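Local atomic coordinates of polymerase subunit PA (Dhori virus, PDB entry 4CGS), a protein that probably binds RNA as part of the viral polymerase, this chain being the N-terminal domain of its PA subunit, the counterpart of the cap-snatching domain of related orthomyxovirus polymerases. Residues Met51-Asn55 and Gly56-Tyr60; Trp65-Pro68 and Glu69-Asp72. All coordinates share one frame; numbering follows the deposited sequence.

In the fold
The two interactions follow one another along the chain: it makes a hairpin from strand 53-54 to strand 57-62, then runs through a short loop into helix 68-78, and interaction 2 spans the end of that loop and the first turn of the helix. Their centres are about 20 Å apart and their nearest atoms about 10 Å, so they are joined through the chain without touching. Interaction 1 lies at one margin of the five-stranded mixed sheet, where 53-54 is outermost and 57-62 lies between 53-54 and 90-92, antiparallel to both. The centres of interactions 1 and 2 lie about 18 and 16 Å from that of the chain. One makes the turn between the edge strand and its neighbour; the other starts the helix that follows.

Interaction 1 (Met51-Asn55 and Gly56-Tyr60); sequences MHLHN and GVPRY
H54 and V57 form an antiparallel hydrogen-bonded pair: H54 N donates to V57 O at 2.8 Å, whereas the return bond from V57 N to H54 O is longer, 3.3 Å. One step outward, R59 N reaches H52 O at 2.9 Å in a nearly straight bond (174° at the hydrogen). Between apolar side chains, L53 CD2 lies 4.2 Å from P58 CD; separately, V57 CG2 touches the backbone O of H54 at 3.5 Å. The CB atoms of H54 and R59 meet at 3.9 Å; with CG anti to the backbone N (chi1 174°), the extended arginine then leads away to a salt bridge with D92. Its CG lies over one face of the Y60 ring, offset toward the rim, while H52 CB is near the ring edge. Two waters add bridges, one from H52 O to Y60 N and the other from H54 O to P58 O. Beyond them, Y60 OH bonds to Y137 and Q142. N55 and G56, both with positive phi, complete the type I' turn of a two-residue beta hairpin at the sheet margin.

Interaction 2 (Trp65-Pro68 and Glu69-Asp72); sequences WTPP and EVAD
E69 runs alongside the P68 ring, its carboxylate folded back toward it. E69 CG is anti to its own carbonyl carbon, and a bend at chi2 of 90° returns the chain toward the preceding residues. OE1 thereby comes to 3.6 Å from P68 CD and 3.7 Å from P67 CB. These are van der Waals approaches: P68 N, also near OE1, carries no hydrogen to offer it.

P67 makes a second, apolar contact, with V70. Its ring runs alongside the valine, with CG 4.0 Å from V70 CG2. That methyl is anti to the valine's carbonyl carbon and beside its backbone N, which places it against the proline ring, while V70 CB rests 3.4 Å from P67 O.

The same carbonyl is gripped twice. A71 N donates to P67 O at 3.1 Å with 168° at the hydrogen; the second bond, from V70 N, is weak, its angle being only 126°. One residue on, D72 N donates to P68 O at 2.8 Å. The CB atoms of A71 and D72 both pack close to that oxygen. Ahead of the helix, T66 OG1 is hydrogen-bonded to N63 O.

P67 is the N-cap residue and P68 the first helical one. A proline lacks an N-H, but at the first turn of a helix no preceding carbonyl requires one, so the P67-P68 pair costs the helix no backbone bond, and its two carbonyls accept the opening i to i+4 bonds.

Interaction 1 (Met51-Asn55 and Gly56-Tyr60)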
# COMPACT_ATOMS: atom_id res chain seq x y z
N MET A 51 12.50 -2.07 8.14
CA MET A 51 13.63 -2.78 8.82
C MET A 51 13.78 -4.21 8.31
O MET A 51 14.54 -5.00 8.87
CB MET A 51 13.48 -2.76 10.34
CG MET A 51 13.58 -1.35 10.93
SD MET A 51 13.25 -1.17 12.72
CE MET A 51 11.55 -1.73 13.01
N HIS A 52 13.14 -4.59 7.20
CA HIS A 52 13.35 -5.92 6.62
C HIS A 52 14.57 -5.85 5.72
O HIS A 52 14.64 -5.01 4.84
CB HIS A 52 12.13 -6.38 5.81
CG HIS A 52 11.03 -6.81 6.66
ND1 HIS A 52 11.01 -8.01 7.29
CD2 HIS A 52 9.94 -6.10 7.12
CE1 HIS A 52 9.91 -8.05 8.10
NE2 HIS A 52 9.30 -6.86 8.04
N LEU A 53 15.54 -6.73 5.95
CA LEU A 53 16.84 -6.69 5.24
C LEU A 53 17.01 -7.92 4.37
O LEU A 53 16.46 -9.01 4.65
CB LEU A 53 18.02 -6.60 6.22
CG LEU A 53 18.11 -5.44 7.23
CD1 LEU A 53 19.32 -5.74 8.12
CD2 LEU A 53 18.15 -4.04 6.62
N HIS A 54 17.79 -7.74 3.33
CA HIS A 54 18.27 -8.82 2.48
C HIS A 54 19.70 -8.46 2.11
O HIS A 54 19.93 -7.35 1.67
CB HIS A 54 17.40 -8.97 1.20
CG HIS A 54 18.05 -9.83 0.11
ND1 HIS A 54 18.24 -11.15 0.29
CD2 HIS A 54 18.52 -9.50 -1.13
CE1 HIS A 54 18.86 -11.65 -0.82
NE2 HIS A 54 19.04 -10.64 -1.69
N ASN A 55 20.66 -9.34 2.39
CA ASN A 55 22.07 -9.13 2.15
C ASN A 55 22.53 -7.85 2.85
O ASN A 55 23.33 -7.07 2.31
CB ASN A 55 22.32 -9.05 0.65
CG ASN A 55 23.76 -9.22 0.29
OD1 ASN A 55 24.53 -9.76 1.05
ND2 ASN A 55 24.12 -8.72 -0.85
N GLY A 56 21.99 -7.61 4.05
CA GLY A 56 22.45 -6.59 4.97
C GLY A 56 21.89 -5.22 4.76
O GLY A 56 22.21 -4.32 5.51
N VAL A 57 21.05 -5.08 3.77
CA VAL A 57 20.52 -3.76 3.40
C VAL A 57 19.00 -3.93 3.18
O VAL A 57 18.50 -5.07 3.14
CB VAL A 57 21.20 -3.20 2.14
CG1 VAL A 57 22.66 -2.98 2.41
CG2 VAL A 57 20.97 -4.05 0.88
N PRO A 58 18.24 -2.79 3.05
CA PRO A 58 16.78 -2.97 2.93
C PRO A 58 16.43 -3.94 1.79
O PRO A 58 16.97 -3.85 0.69
CB PRO A 58 16.31 -1.50 2.64
CG PRO A 58 17.26 -0.66 3.44
CD PRO A 58 18.58 -1.38 3.36
N ARG A 59 15.51 -4.83 2.10
CA ARG A 59 14.98 -5.78 1.12
C ARG A 59 14.22 -5.11 0.01
O ARG A 59 14.17 -5.60 -1.10
CB ARG A 59 14.17 -6.83 1.82
CG ARG A 59 13.46 -7.81 0.91
CD ARG A 59 12.77 -8.84 1.77
NE ARG A 59 11.81 -9.64 0.99
CZ ARG A 59 10.98 -10.56 1.45
NH1 ARG A 59 10.89 -10.76 2.73
NH2 ARG A 59 10.15 -11.14 0.62
N TYR A 60 13.55 -4.02 0.33
CA TYR A 60 12.61 -3.38 -0.56
C TYR A 60 13.02 -2.00 -0.95
O TYR A 60 13.65 -1.29 -0.15
CB TYR A 60 11.23 -3.24 0.11
CG TYR A 60 10.57 -4.56 0.36
CD1 TYR A 60 9.79 -5.21 -0.61
CD2 TYR A 60 10.73 -5.24 1.58
CE1 TYR A 60 9.16 -6.42 -0.35
CE2 TYR A 60 10.11 -6.42 1.84
CZ TYR A 60 9.30 -7.02 0.89
OH TYR A 60 8.71 -8.24 1.22
O HOH W 1 13.12 -3.01 3.12
O HOH W 2 18.43 -6.03 -0.35

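Interaction 2 (Trp65-Pro68 and Glu69-Asp72)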
# COMPACT_ATOMS: atom_id res chain seq x y z
N TRP A 65 4.86 7.02 -4.49
CA TRP A 65 5.09 8.46 -4.23
C TRP A 65 6.50 8.93 -4.61
O TRP A 65 6.90 10.00 -4.16
CB TRP A 65 4.70 8.83 -2.80
CG TRP A 65 3.24 8.77 -2.53
CD1 TRP A 65 2.15 8.62 -3.39
CD2 TRP A 65 2.66 8.84 -1.20
NE1 TRP A 65 0.98 8.64 -2.68
CE2 TRP A 65 1.22 8.80 -1.37
CE3 TRP A 65 3.17 9.03 0.08
CZ2 TRP A 65 0.38 8.87 -0.28
CZ3 TRP A 65 2.30 9.13 1.13
CH2 TRP A 65 0.94 9.02 0.96
N THR A 66 7.16 8.23 -5.52
CA THR A 66 8.33 8.67 -6.19
C THR A 66 8.03 8.87 -7.67
O THR A 66 7.05 8.29 -8.20
CB THR A 66 9.53 7.75 -6.03
OG1 THR A 66 9.37 6.59 -6.89
CG2 THR A 66 9.74 7.35 -4.52
N PRO A 67 8.76 9.75 -8.33
CA PRO A 67 8.51 9.96 -9.78
C PRO A 67 8.69 8.75 -10.59
O PRO A 67 9.56 8.00 -10.28
CB PRO A 67 9.52 11.06 -10.15
CG PRO A 67 9.87 11.73 -8.88
CD PRO A 67 9.76 10.70 -7.78
N PRO A 68 7.82 8.50 -11.60
CA PRO A 68 8.02 7.25 -12.38
C PRO A 68 9.37 7.14 -13.04
O PRO A 68 9.89 6.05 -13.15
CB PRO A 68 6.85 7.28 -13.40
CG PRO A 68 5.86 8.23 -12.81
CD PRO A 68 6.59 9.23 -11.95
N GLU A 69 9.99 8.28 -13.38
CA GLU A 69 11.32 8.23 -13.96
C GLU A 69 12.38 7.79 -12.96
O GLU A 69 13.32 7.14 -13.33
CB GLU A 69 11.73 9.58 -14.51
CG GLU A 69 10.80 10.18 -15.54
CD GLU A 69 9.69 11.06 -14.97
OE1 GLU A 69 9.23 10.83 -13.83
OE2 GLU A 69 9.21 11.98 -15.69
N VAL A 70 12.17 8.11 -11.68
CA VAL A 70 13.04 7.65 -10.62
C VAL A 70 12.87 6.16 -10.40
O VAL A 70 13.80 5.41 -10.35
CB VAL A 70 12.83 8.47 -9.32
CG1 VAL A 70 13.63 7.86 -8.18
CG2 VAL A 70 13.33 9.94 -9.60
N ALA A 71 11.62 5.72 -10.34
CA ALA A 71 11.35 4.28 -10.20
C ALA A 71 11.97 3.51 -11.38
O ALA A 71 12.52 2.45 -11.23
CB ALA A 71 9.86 4.01 -10.21
N ASP A 72 11.84 4.09 -12.56
CA ASP A 72 12.55 3.46 -13.74
C ASP A 72 14.03 3.38 -13.58
O ASP A 72 14.58 2.34 -13.91
CB ASP A 72 12.17 4.20 -15.04
CG ASP A 72 12.31 3.35 -16.25
OD1 ASP A 72 12.11 2.12 -16.17
OD2 ASP A 72 12.70 3.92 -17.28